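Local atomic coordinates of siderophore periplasmic binding protein (Thermobifida fusca, PDB entry 5DH0), a protein that probably binds ferric siderophores such as fuscachelin outside the cell membrane and delivers them for import. Residues A244-Y249 against A278-P283; T187-F192 against D239-A244; G64-V69 against V86-S91; D105-G110 against A130-F135. One frame throughout, in Å; residues are numbered along the deposited sequence.

Interaction 1 of 4, residues A244-Y249 against A278-P283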
loop_
_atom_site.group_PDB
_atom_site.type_symbol
_atom_site.label_atom_id
_atom_site.label_comp_id
_atom_site.label_asym_id
_atom_site.label_seq_id
_atom_site.Cartn_x
_atom_site.Cartn_y
_atom_site.Cartn_z
ATOM N N ALA A 244 -1.485 -4.756 -5.950
ATOM C CA ALA A 244 -2.156 -4.050 -7.039
ATOM C C ALA A 244 -3.490 -4.715 -7.413
ATOM O O ALA A 244 -3.567 -5.927 -7.594
ATOM C CB ALA A 244 -1.242 -3.977 -8.253
ATOM N N ASP A 245 -4.537 -3.914 -7.536
ATOM C CA ASP A 245 -5.827 -4.412 -7.991
ATOM C C ASP A 245 -5.894 -4.357 -9.512
ATOM O O ASP A 245 -6.573 -5.147 -10.151
ATOM C CB ASP A 245 -6.971 -3.575 -7.390
ATOM C CG ASP A 245 -6.924 -3.516 -5.866
ATOM O OD1 ASP A 245 -6.666 -4.556 -5.223
ATOM O OD2 ASP A 245 -7.137 -2.415 -5.306
ATOM N N VAL A 246 -5.196 -3.376 -10.070
ATOM C CA VAL A 246 -5.175 -3.089 -11.495
ATOM C C VAL A 246 -3.738 -2.848 -11.939
ATOM O O VAL A 246 -2.996 -2.075 -11.321
ATOM C CB VAL A 246 -6.011 -1.851 -11.851
ATOM C CG1 VAL A 246 -5.847 -1.503 -13.337
ATOM C CG2 VAL A 246 -7.468 -2.073 -11.495
ATOM N N ILE A 247 -3.347 -3.519 -13.014
ATOM C CA ILE A 247 -2.011 -3.373 -13.537
ATOM C C ILE A 247 -2.074 -2.869 -14.966
ATOM O O ILE A 247 -2.751 -3.456 -15.804
ATOM C CB ILE A 247 -1.249 -4.700 -13.478
ATOM C CG1 ILE A 247 -0.999 -5.098 -12.025
ATOM C CG2 ILE A 247 0.067 -4.593 -14.224
ATOM C CD1 ILE A 247 -0.161 -6.394 -11.899
ATOM N N PHE A 248 -1.385 -1.760 -15.222
ATOM C CA PHE A 248 -1.148 -1.270 -16.578
ATOM C C PHE A 248 0.249 -1.680 -17.054
ATOM O O PHE A 248 1.214 -1.668 -16.271
ATOM C CB PHE A 248 -1.253 0.252 -16.632
ATOM C CG PHE A 248 -2.651 0.780 -16.603
ATOM C CD1 PHE A 248 -3.449 0.736 -17.742
ATOM C CD2 PHE A 248 -3.153 1.372 -15.452
ATOM C CE1 PHE A 248 -4.749 1.250 -17.717
ATOM C CE2 PHE A 248 -4.441 1.892 -15.419
ATOM C CZ PHE A 248 -5.240 1.830 -16.549
ATOM N N TYR A 249 0.368 -2.024 -18.331
ATOM C CA TYR A 249 1.685 -2.220 -18.935
ATOM C C TYR A 249 1.832 -1.277 -20.129
ATOM O O TYR A 249 0.932 -1.137 -20.945
ATOM C CB TYR A 249 1.916 -3.705 -19.349
ATOM C CG TYR A 249 0.881 -4.292 -20.304
ATOM C CD1 TYR A 249 -0.252 -4.955 -19.830
ATOM C CD2 TYR A 249 1.032 -4.188 -21.676
ATOM C CE1 TYR A 249 -1.199 -5.481 -20.703
ATOM C CE2 TYR A 249 0.092 -4.713 -22.537
ATOM C CZ TYR A 249 -1.014 -5.354 -22.048
ATOM O OH TYR A 249 -1.932 -5.865 -22.924
ATOM N N ALA A 278 -7.705 -11.535 -11.534
ATOM C CA ALA A 278 -8.940 -10.764 -11.598
ATOM C C ALA A 278 -9.258 -10.250 -13.000
ATOM O O ALA A 278 -10.287 -9.594 -13.193
ATOM C CB ALA A 278 -8.875 -9.583 -10.619
ATOM N N GLY A 279 -8.385 -10.510 -13.974
ATOM C CA GLY A 279 -8.559 -9.935 -15.306
ATOM C C GLY A 279 -8.460 -8.406 -15.368
ATOM O O GLY A 279 -9.161 -7.748 -16.144
ATOM N N GLN A 280 -7.579 -7.833 -14.552
ATOM C CA GLN A 280 -7.414 -6.377 -14.515
ATOM C C GLN A 280 -5.996 -5.966 -14.920
ATOM O O GLN A 280 -5.342 -5.192 -14.222
ATOM C CB GLN A 280 -7.743 -5.829 -13.120
ATOM C CG GLN A 280 -9.191 -6.028 -12.688
ATOM C CD GLN A 280 -10.184 -5.229 -13.503
ATOM O OE1 GLN A 280 -9.845 -4.216 -14.130
ATOM N NE2 GLN A 280 -11.438 -5.661 -13.471
ATOM N N VAL A 281 -5.525 -6.519 -16.036
ATOM C CA VAL A 281 -4.254 -6.128 -16.624
ATOM C C VAL A 281 -4.558 -5.507 -17.979
ATOM O O VAL A 281 -5.218 -6.110 -18.806
ATOM C CB VAL A 281 -3.292 -7.321 -16.751
ATOM C CG1 VAL A 281 -1.975 -6.910 -17.411
ATOM C CG2 VAL A 281 -3.017 -7.896 -15.385
ATOM N N HIS A 282 -4.112 -4.278 -18.195
ATOM C CA HIS A 282 -4.567 -3.509 -19.343
ATOM C C HIS A 282 -3.390 -2.829 -19.994
ATOM O O HIS A 282 -2.451 -2.424 -19.318
ATOM C CB HIS A 282 -5.604 -2.452 -18.922
ATOM C CG HIS A 282 -6.805 -3.023 -18.235
ATOM N ND1 HIS A 282 -7.946 -3.392 -18.913
ATOM C CD2 HIS A 282 -7.034 -3.304 -16.929
ATOM C CE1 HIS A 282 -8.826 -3.877 -18.056
ATOM N NE2 HIS A 282 -8.297 -3.838 -16.845
ATOM N N PRO A 283 -3.432 -2.694 -21.312
ATOM C CA PRO A 283 -2.392 -1.907 -21.978
ATOM C C PRO A 283 -2.567 -0.416 -21.691
ATOM O O PRO A 283 -3.667 0.006 -21.315
ATOM C CB PRO A 283 -2.608 -2.222 -23.461
ATOM C CG PRO A 283 -4.051 -2.591 -23.545
ATOM C CD PRO A 283 -4.383 -3.292 -22.261
#
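Parallel strands 246-249 and 281-283 pair at the edge of the mixed sheet in the C-terminal lobe of this solute-binding fold, their directions 28° apart. Ile247 pairs with Val281 and bonds to the residues flanking it, its N giving a nearly straight bond to Gln280 O (2.9 Å) and its O taking His282 N; Tyr249 N then bonds His282 O at 3.0 Å. On the side of Ile247 and Tyr249, the tyrosine ring lies alongside Pro283, whose CA sits over one ring face, 3.8 Å from the centroid, in a CH-pi contact. The ring gets there because CG lies between the backbone N and the carbonyl carbon (chi1 57°). Val281 CG1 meets the ring edge at Tyr249 CD1, 3.6 Å away. On the other side, Phe248 turns its edge to Pro283 O, with CD1 3.7 Å from that oxygen, and CE1 touches His282 CB. The His282 ring is held from within its own strand: NE2 donates to Gln280 OE1 at 3.1 Å, the oxygen lying near the ring plane while the donor stands above the amide plane. Helix 292-307 packs on this side through Val305. The backbone bonds thus set the register, while the bond from NE2 to Gln280 OE1 probably restrains rotation of the His282 ring.

Interaction 2 of 4, residues T187-F192 against D239-A244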
loop_
_atom_site.group_PDB
_atom_site.type_symbol
_atom_site.label_atom_id
_atom_site.label_comp_id
_atom_site.label_asym_id
_atom_site.label_seq_id
_atom_site.Cartn_x
_atom_site.Cartn_y
_atom_site.Cartn_z
ATOM N N THR A 187 -5.856 0.050 -5.907
ATOM C CA THR A 187 -4.421 0.242 -6.028
ATOM C C THR A 187 -3.970 -0.059 -7.458
ATOM O O THR A 187 -4.234 -1.144 -7.979
ATOM C CB THR A 187 -3.669 -0.647 -5.044
ATOM O OG1 THR A 187 -4.099 -0.333 -3.714
ATOM C CG2 THR A 187 -2.161 -0.425 -5.157
ATOM N N PHE A 188 -3.314 0.917 -8.087
ATOM C CA PHE A 188 -2.793 0.784 -9.449
ATOM C C PHE A 188 -1.302 0.485 -9.500
ATOM O O PHE A 188 -0.565 0.734 -8.540
ATOM C CB PHE A 188 -3.054 2.060 -10.245
ATOM C CG PHE A 188 -4.485 2.281 -10.558
ATOM C CD1 PHE A 188 -5.332 2.857 -9.623
ATOM C CD2 PHE A 188 -4.999 1.901 -11.784
ATOM C CE1 PHE A 188 -6.663 3.044 -9.914
ATOM C CE2 PHE A 188 -6.328 2.091 -12.075
ATOM C CZ PHE A 188 -7.162 2.665 -11.138
ATOM N N ALA A 189 -0.857 -0.036 -10.639
ATOM C CA ALA A 189 0.571 -0.183 -10.903
ATOM C C ALA A 189 0.818 -0.026 -12.386
ATOM O O ALA A 189 0.049 -0.538 -13.203
ATOM C CB ALA A 189 1.079 -1.510 -10.420
ATOM N N LEU A 190 1.873 0.710 -12.730
ATOM C CA LEU A 190 2.284 0.851 -14.114
ATOM C C LEU A 190 3.665 0.222 -14.299
ATOM O O LEU A 190 4.644 0.604 -13.639
ATOM C CB LEU A 190 2.292 2.313 -14.543
ATOM C CG LEU A 190 2.935 2.472 -15.921
ATOM C CD1 LEU A 190 2.166 1.681 -16.987
ATOM C CD2 LEU A 190 3.069 3.939 -16.302
ATOM N N VAL A 191 3.734 -0.766 -15.191
ATOM C CA VAL A 191 4.960 -1.542 -15.359
ATOM C C VAL A 191 5.428 -1.527 -16.800
ATOM O O VAL A 191 4.621 -1.311 -17.707
ATOM C CB VAL A 191 4.771 -3.021 -14.909
ATOM C CG1 VAL A 191 4.279 -3.105 -13.439
ATOM C CG2 VAL A 191 3.827 -3.763 -15.856
ATOM N N PHE A 192 6.731 -1.753 -17.004
ATOM C CA PHE A 192 7.278 -2.074 -18.334
ATOM C C PHE A 192 8.464 -3.041 -18.212
ATOM O O PHE A 192 9.109 -3.129 -17.165
ATOM C CB PHE A 192 7.685 -0.797 -19.111
ATOM C CG PHE A 192 8.775 0.016 -18.462
ATOM C CD1 PHE A 192 8.464 1.048 -17.591
ATOM C CD2 PHE A 192 10.121 -0.220 -18.754
ATOM C CE1 PHE A 192 9.470 1.810 -17.005
ATOM C CE2 PHE A 192 11.121 0.540 -18.165
ATOM C CZ PHE A 192 10.796 1.550 -17.297
ATOM N N ASP A 239 6.068 -10.924 -7.073
ATOM C CA ASP A 239 5.042 -10.828 -6.031
ATOM C C ASP A 239 5.064 -9.487 -5.271
ATOM O O ASP A 239 4.254 -9.267 -4.369
ATOM C CB ASP A 239 5.187 -11.986 -5.032
ATOM N N GLU A 240 5.971 -8.581 -5.623
ATOM C CA GLU A 240 5.912 -7.238 -5.044
ATOM C C GLU A 240 4.699 -6.473 -5.576
ATOM O O GLU A 240 4.295 -5.453 -5.021
ATOM C CB GLU A 240 7.194 -6.455 -5.327
ATOM C CG GLU A 240 8.433 -7.069 -4.689
ATOM C CD GLU A 240 8.515 -6.833 -3.191
ATOM O OE1 GLU A 240 7.832 -5.913 -2.680
ATOM O OE2 GLU A 240 9.269 -7.579 -2.525
ATOM N N LEU A 241 4.119 -6.973 -6.657
ATOM C CA LEU A 241 2.934 -6.365 -7.243
ATOM C C LEU A 241 1.647 -6.946 -6.667
ATOM O O LEU A 241 0.554 -6.678 -7.172
ATOM C CB LEU A 241 2.949 -6.552 -8.757
ATOM C CG LEU A 241 4.032 -5.718 -9.413
ATOM C CD1 LEU A 241 4.235 -6.136 -10.856
ATOM C CD2 LEU A 241 3.603 -4.271 -9.304
ATOM N N SER A 242 1.779 -7.738 -5.611
ATOM C CA SER A 242 0.632 -8.459 -5.065
ATOM C C SER A 242 -0.473 -7.524 -4.529
ATOM O O SER A 242 -1.640 -7.910 -4.488
ATOM C CB SER A 242 1.088 -9.411 -3.954
ATOM O OG SER A 242 1.617 -8.679 -2.851
ATOM N N ASP A 243 -0.121 -6.304 -4.127
ATOM C CA ASP A 243 -1.141 -5.375 -3.613
ATOM C C ASP A 243 -1.890 -4.609 -4.698
ATOM O O ASP A 243 -2.826 -3.884 -4.400
ATOM C CB ASP A 243 -0.522 -4.370 -2.635
ATOM C CG ASP A 243 0.525 -3.472 -3.289
ATOM O OD1 ASP A 243 1.207 -3.945 -4.239
ATOM O OD2 ASP A 243 0.684 -2.309 -2.826
ATOM N N ALA A 244 -1.485 -4.756 -5.950
ATOM C CA ALA A 244 -2.156 -4.050 -7.039
ATOM C C ALA A 244 -3.490 -4.715 -7.413
ATOM O O ALA A 244 -3.567 -5.927 -7.594
ATOM C CB ALA A 244 -1.242 -3.977 -8.253
#
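Thr187 lays its CB 3.4 Å from Asp243 O, beginning a contact in which strand 187-192 receives the turn leading into strand 246-250. Its methyl CG2 stands anti to the backbone N, with chi1 of -59° placing OG1 beside that nitrogen, and this brings CG2 to 3.6 Å from Asp243 O and to 4.1 Å from Asp243 OD2. The carboxylate itself is engaged elsewhere, OD1 with Ser219 OG and OD2 with Lys220 N, so the methyl merely packs beside it. Two residues on, Ala189 points its CB toward the turn and touches two methyls, Leu241 CD2 at 3.9 Å and Ala244 CB at 4.0 Å. Val191 comes next on the same side of the strand; its CG1 and Leu241 CD1 meet tip to tip, 4.0 Å apart. Leu241 thus spreads its two methyls along the strand, CD1 to Val191 and CD2 to Ala189. Its main chain opens a type I beta turn closed by Ala244 N bonding Leu241 O at 3.1 Å. Methyl packing makes the contact at Ala189 and Val191, while Thr187 rests on a backbone carbonyl; five of the six touching residues are buried. Thr83 of the second subunit packs against Ser242 and Asp243. Within the chain, Phe198 of strand 197-201 packs on Leu241, and Thr187 is bonded to Asp245 and Val246 where strand 246-250 begins.

Interaction 3 of 4, residues G64-V69 against V86-S91; sequences GVIEPV and VVQSAS
A short, weakly bonded parallel strand pair matches Val65 with Val86 at one margin of the N-terminal lobe's five-stranded sheet. Two backbone bonds span it, Val87 N to Val65 O and Glu67 N to Gln88 O, both 2.9 Å, the first bent at the hydrogen (152°), the second almost straight (177°). The strand axes diverge by 50°. The pair closes a beta-alpha-beta crossover, strand 64-66, helix 75-81, strand 86-88, and the outermost strand, 86-88, lies beside 64-66, which is followed by 45-47. Ile66 meets the Gln88 side chain obliquely: with CG1 anti to the backbone N, CD1 reaches 3.6 Å from Gln88 OE1 and also packs on Gln88 CG. That amide is fixed at both ends, OE1 accepting from Glu49 N and NE2 donating to Leu92 O. Shortening Gln88 to an alanine is likely to leave Glu49 N and Leu92 O without these partners and open a gap beside the Ile66 side chain. Val87 sets CG2 3.4 Å from Val65 O, while its side chain also packs on Ala98 and Ile99 of helix 96-102. At the more exposed margin, the bent chain of Glu67 brings OE1 to 3.7 Å from Val86 CG2, and Pro68 packs on Phe78 and Leu81 of helix 75-81.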
loop_
_atom_site.group_PDB
_atom_site.type_symbol
_atom_site.label_atom_id
_atom_site.label_comp_id
_atom_site.label_asym_id
_atom_site.label_seq_id
_atom_site.Cartn_x
_atom_site.Cartn_y
_atom_site.Cartn_z
ATOM N N GLY A 64 13.872 18.607 -40.957
ATOM C CA GLY A 64 14.855 17.712 -40.364
ATOM C C GLY A 64 14.384 17.245 -38.998
ATOM O O GLY A 64 13.797 18.018 -38.242
ATOM N N VAL A 65 14.619 15.983 -38.669
ATOM C CA VAL A 65 14.199 15.468 -37.364
ATOM C C VAL A 65 15.275 14.662 -36.695
ATOM O O VAL A 65 16.203 14.182 -37.344
ATOM C CB VAL A 65 12.939 14.560 -37.450
ATOM C CG1 VAL A 65 11.748 15.348 -37.885
ATOM C CG2 VAL A 65 13.180 13.385 -38.389
ATOM N N ILE A 66 15.140 14.513 -35.385
ATOM C CA ILE A 66 15.894 13.507 -34.666
ATOM C C ILE A 66 15.402 12.150 -35.143
ATOM O O ILE A 66 14.205 11.984 -35.429
ATOM C CB ILE A 66 15.732 13.631 -33.132
ATOM C CG1 ILE A 66 16.468 12.482 -32.427
ATOM C CG2 ILE A 66 14.263 13.619 -32.745
ATOM C CD1 ILE A 66 16.495 12.580 -30.930
ATOM N N GLU A 67 16.339 11.213 -35.277
ATOM C CA GLU A 67 16.048 9.823 -35.617
ATOM C C GLU A 67 14.730 9.382 -34.972
ATOM O O GLU A 67 14.605 9.362 -33.747
ATOM C CB GLU A 67 17.213 8.928 -35.165
ATOM C CG GLU A 67 17.058 7.470 -35.504
ATOM C CD GLU A 67 17.502 7.153 -36.927
ATOM O OE1 GLU A 67 16.661 7.257 -37.852
ATOM O OE2 GLU A 67 18.694 6.820 -37.122
ATOM N N PRO A 68 13.715 9.104 -35.798
ATOM C CA PRO A 68 12.419 8.767 -35.203
ATOM C C PRO A 68 12.388 7.380 -34.571
ATOM O O PRO A 68 13.025 6.444 -35.037
ATOM C CB PRO A 68 11.438 8.864 -36.384
ATOM C CG PRO A 68 12.269 8.904 -37.607
ATOM C CD PRO A 68 13.628 9.390 -37.237
ATOM N N VAL A 69 11.637 7.286 -33.485
ATOM C CA VAL A 69 11.491 6.085 -32.701
ATOM C C VAL A 69 10.052 5.614 -32.851
ATOM O O VAL A 69 9.142 6.271 -32.355
ATOM C CB VAL A 69 11.833 6.365 -31.220
ATOM C CG1 VAL A 69 11.570 5.147 -30.342
ATOM C CG2 VAL A 69 13.275 6.858 -31.094
ATOM N N VAL A 86 17.562 13.010 -41.215
ATOM C CA VAL A 86 17.921 12.818 -39.815
ATOM C C VAL A 86 19.072 13.734 -39.442
ATOM O O VAL A 86 20.071 13.791 -40.157
ATOM C CB VAL A 86 18.309 11.355 -39.532
ATOM C CG1 VAL A 86 18.935 11.217 -38.156
ATOM C CG2 VAL A 86 17.096 10.465 -39.651
ATOM N N VAL A 87 18.935 14.449 -38.325
ATOM C CA VAL A 87 19.895 15.489 -37.968
ATOM C C VAL A 87 20.438 15.311 -36.549
ATOM O O VAL A 87 21.363 16.023 -36.106
ATOM C CB VAL A 87 19.255 16.887 -38.106
ATOM C CG1 VAL A 87 18.848 17.140 -39.541
ATOM C CG2 VAL A 87 18.037 16.999 -37.202
ATOM N N GLN A 88 19.854 14.360 -35.831
ATOM C CA GLN A 88 20.286 14.063 -34.475
ATOM C C GLN A 88 20.050 12.576 -34.269
ATOM O O GLN A 88 19.093 12.022 -34.805
ATOM C CB GLN A 88 19.528 14.930 -33.454
ATOM C CG GLN A 88 19.803 14.619 -31.982
ATOM C CD GLN A 88 19.126 15.599 -31.014
ATOM O OE1 GLN A 88 17.926 15.877 -31.117
ATOM N NE2 GLN A 88 19.895 16.102 -30.052
ATOM N N SER A 89 20.945 11.924 -33.540
ATOM C CA SER A 89 20.821 10.490 -33.313
ATOM C C SER A 89 20.146 10.171 -31.981
ATOM O O SER A 89 19.971 11.049 -31.137
ATOM C CB SER A 89 22.198 9.828 -33.358
ATOM O OG SER A 89 22.940 10.162 -32.194
ATOM N N ALA A 90 19.773 8.904 -31.815
ATOM C CA ALA A 90 19.252 8.375 -30.550
ATOM C C ALA A 90 20.061 8.834 -29.341
ATOM O O ALA A 90 19.501 9.265 -28.338
ATOM C CB ALA A 90 19.214 6.847 -30.600
ATOM N N SER A 91 21.384 8.747 -29.448
ATOM C CA SER A 91 22.283 9.161 -28.373
ATOM C C SER A 91 22.338 10.672 -28.198
ATOM O O SER A 91 23.141 11.168 -27.408
ATOM C CB SER A 91 23.700 8.654 -28.638
ATOM O OG SER A 91 24.347 9.494 -29.580
#

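Interaction 4 of 4, residues D105-G110 against A130-F135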
loop_
_atom_site.group_PDB
_atom_site.type_symbol
_atom_site.label_atom_id
_atom_site.label_comp_id
_atom_site.label_asym_id
_atom_site.label_seq_id
_atom_site.Cartn_x
_atom_site.Cartn_y
_atom_site.Cartn_z
ATOM N N ASP A 105 14.726 27.674 -40.937
ATOM C CA ASP A 105 14.621 29.061 -40.488
ATOM C C ASP A 105 14.356 29.094 -38.979
ATOM O O ASP A 105 14.366 30.161 -38.351
ATOM C CB ASP A 105 13.522 29.820 -41.256
ATOM C CG ASP A 105 12.138 29.192 -41.107
ATOM O OD1 ASP A 105 12.024 28.077 -40.550
ATOM O OD2 ASP A 105 11.151 29.810 -41.575
ATOM N N LEU A 106 14.117 27.911 -38.410
ATOM C CA LEU A 106 13.945 27.777 -36.968
ATOM C C LEU A 106 14.279 26.367 -36.497
ATOM O O LEU A 106 13.773 25.383 -37.043
ATOM C CB LEU A 106 12.520 28.128 -36.560
ATOM C CG LEU A 106 12.194 27.893 -35.084
ATOM C CD1 LEU A 106 12.935 28.851 -34.158
ATOM C CD2 LEU A 106 10.712 27.988 -34.877
ATOM N N ILE A 107 15.124 26.284 -35.474
ATOM C CA ILE A 107 15.468 25.027 -34.820
ATOM C C ILE A 107 14.889 24.989 -33.407
ATOM O O ILE A 107 15.081 25.933 -32.627
ATOM C CB ILE A 107 16.975 24.850 -34.754
ATOM C CG1 ILE A 107 17.572 24.963 -36.155
ATOM C CG2 ILE A 107 17.330 23.520 -34.113
ATOM C CD1 ILE A 107 19.067 25.202 -36.151
ATOM N N ILE A 108 14.172 23.915 -33.077
ATOM C CA ILE A 108 13.544 23.803 -31.755
ATOM C C ILE A 108 13.848 22.463 -31.051
ATOM O O ILE A 108 14.183 21.464 -31.698
ATOM C CB ILE A 108 12.000 23.984 -31.836
ATOM C CG1 ILE A 108 11.351 22.843 -32.611
ATOM C CG2 ILE A 108 11.624 25.321 -32.448
ATOM C CD1 ILE A 108 9.876 22.687 -32.290
ATOM N N GLY A 109 13.742 22.460 -29.721
ATOM C CA GLY A 109 13.845 21.237 -28.937
ATOM C C GLY A 109 13.777 21.418 -27.422
ATOM O O GLY A 109 13.948 22.520 -26.896
ATOM N N GLY A 110 13.525 20.317 -26.718
ATOM C CA GLY A 110 13.631 20.281 -25.269
ATOM C C GLY A 110 15.033 19.933 -24.775
ATOM O O GLY A 110 15.765 19.185 -25.419
ATOM N N ALA A 130 20.709 29.013 -37.804
ATOM C CA ALA A 130 19.347 29.545 -37.735
ATOM C C ALA A 130 18.954 29.922 -36.304
ATOM O O ALA A 130 19.605 29.498 -35.351
ATOM C CB ALA A 130 18.359 28.521 -38.313
ATOM N N PRO A 131 17.898 30.732 -36.145
ATOM C CA PRO A 131 17.398 30.958 -34.784
ATOM C C PRO A 131 17.114 29.638 -34.056
ATOM O O PRO A 131 16.475 28.744 -34.610
ATOM C CB PRO A 131 16.111 31.754 -35.012
ATOM C CG PRO A 131 16.330 32.448 -36.303
ATOM C CD PRO A 131 17.181 31.541 -37.144
ATOM N N THR A 132 17.600 29.513 -32.826
ATOM C CA THR A 132 17.469 28.264 -32.091
ATOM C C THR A 132 16.760 28.437 -30.751
ATOM O O THR A 132 17.183 29.241 -29.914
ATOM C CB THR A 132 18.843 27.633 -31.854
ATOM O OG1 THR A 132 19.495 27.429 -33.113
ATOM C CG2 THR A 132 18.700 26.295 -31.132
ATOM N N VAL A 133 15.683 27.678 -30.552
ATOM C CA VAL A 133 14.883 27.765 -29.326
ATOM C C VAL A 133 14.897 26.470 -28.535
ATOM O O VAL A 133 14.324 25.469 -28.967
ATOM C CB VAL A 133 13.415 28.113 -29.616
ATOM C CG1 VAL A 133 12.606 28.117 -28.318
ATOM C CG2 VAL A 133 13.318 29.458 -30.296
ATOM N N PHE A 134 15.554 26.514 -27.378
ATOM C CA PHE A 134 15.591 25.420 -26.410
ATOM C C PHE A 134 14.822 25.757 -25.122
ATOM O O PHE A 134 14.986 26.851 -24.567
ATOM C CB PHE A 134 17.032 25.088 -26.036
ATOM C CG PHE A 134 17.813 24.408 -27.118
ATOM C CD1 PHE A 134 17.317 23.279 -27.750
ATOM C CD2 PHE A 134 19.079 24.867 -27.467
ATOM C CE1 PHE A 134 18.056 22.635 -28.734
ATOM C CE2 PHE A 134 19.824 24.228 -28.443
ATOM C CZ PHE A 134 19.309 23.110 -29.085
ATOM N N PHE A 135 14.001 24.824 -24.637
ATOM C CA PHE A 135 13.421 24.957 -23.303
ATOM C C PHE A 135 13.914 23.857 -22.367
ATOM O O PHE A 135 13.822 22.659 -22.675
ATOM C CB PHE A 135 11.900 24.934 -23.357
ATOM C CG PHE A 135 11.309 26.166 -23.943
ATOM C CD1 PHE A 135 10.875 26.180 -25.250
ATOM C CD2 PHE A 135 11.196 27.318 -23.194
ATOM C CE1 PHE A 135 10.332 27.313 -25.802
ATOM C CE2 PHE A 135 10.657 28.460 -23.749
ATOM C CZ PHE A 135 10.231 28.453 -25.060
#
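The Phe134 ring turns an edge to Gly109 across the strands: Gly109 O lies near the ring plane, 3.6 Å from CD1. Over one face of the same ring sits the methyl CG2 of Thr132, 3.5 Å above the plane and displaced toward the rim, and Tyr119 meets the ring edge-to-face. Gly109 has no side chain, and a CB there would stand close to Phe134 CE1. The two strands run parallel within 10° and are joined by four backbone bonds, Ile107 N to Pro131 O, Val133 N to Ile107 O (2.8 Å), Gly109 N to Val133 O and Phe135 N to Gly109 O; the last two are longer, at 3.2 Å each. On the Ile107 side, CD1 extends past Thr132 OG1 (3.8 Å) to Ala130 CB at 4.0 Å. Thr132 holds its OG1 beside the backbone N (chi1 -57°), where it donates to Ala130 O at 3.0 Å from above the carbonyl plane. A glycine at Thr132 would probably leave Ala130 O without this bond and bare the face of Phe134 that the methyl occupies. On the opposite side of the sheet, Leu106 brings CD1 to 3.9 Å from Val133 CG2. Strand 106-112, helix 116-126 and strand 132-137 form a beta-alpha-beta unit. Helix 116-126 packs on the Thr132 and Phe134 side through Leu126, helix 142-154 on the Leu106 and Phe135 side, and strand 45-47 flanks strand 106-112 away from 132-137.

Interactions 1 and 2 share Ala244 and work on one sheet: 187-193 neighbours 246-250, and Phe248 N to Ala189 O, 2.8 Å, probably bonds the two. Interaction 2 is largely buried, mostly methyl packing plus Thr187 against a backbone carbonyl, whereas interaction 1 is a bonded strand pair with aromatic and proline packing. Interactions 3 and 4, whose centres lie about 15 Å apart, serve the other sheet at its two outermost strands. Both close beta-alpha-beta crossovers, but interaction 4 has four backbone bonds and mostly buried residues, while interaction 3 has two and frays into exposed loop. The pairs lie on opposite sides of the chain's centre, about 34 to 40 Å apart between centres.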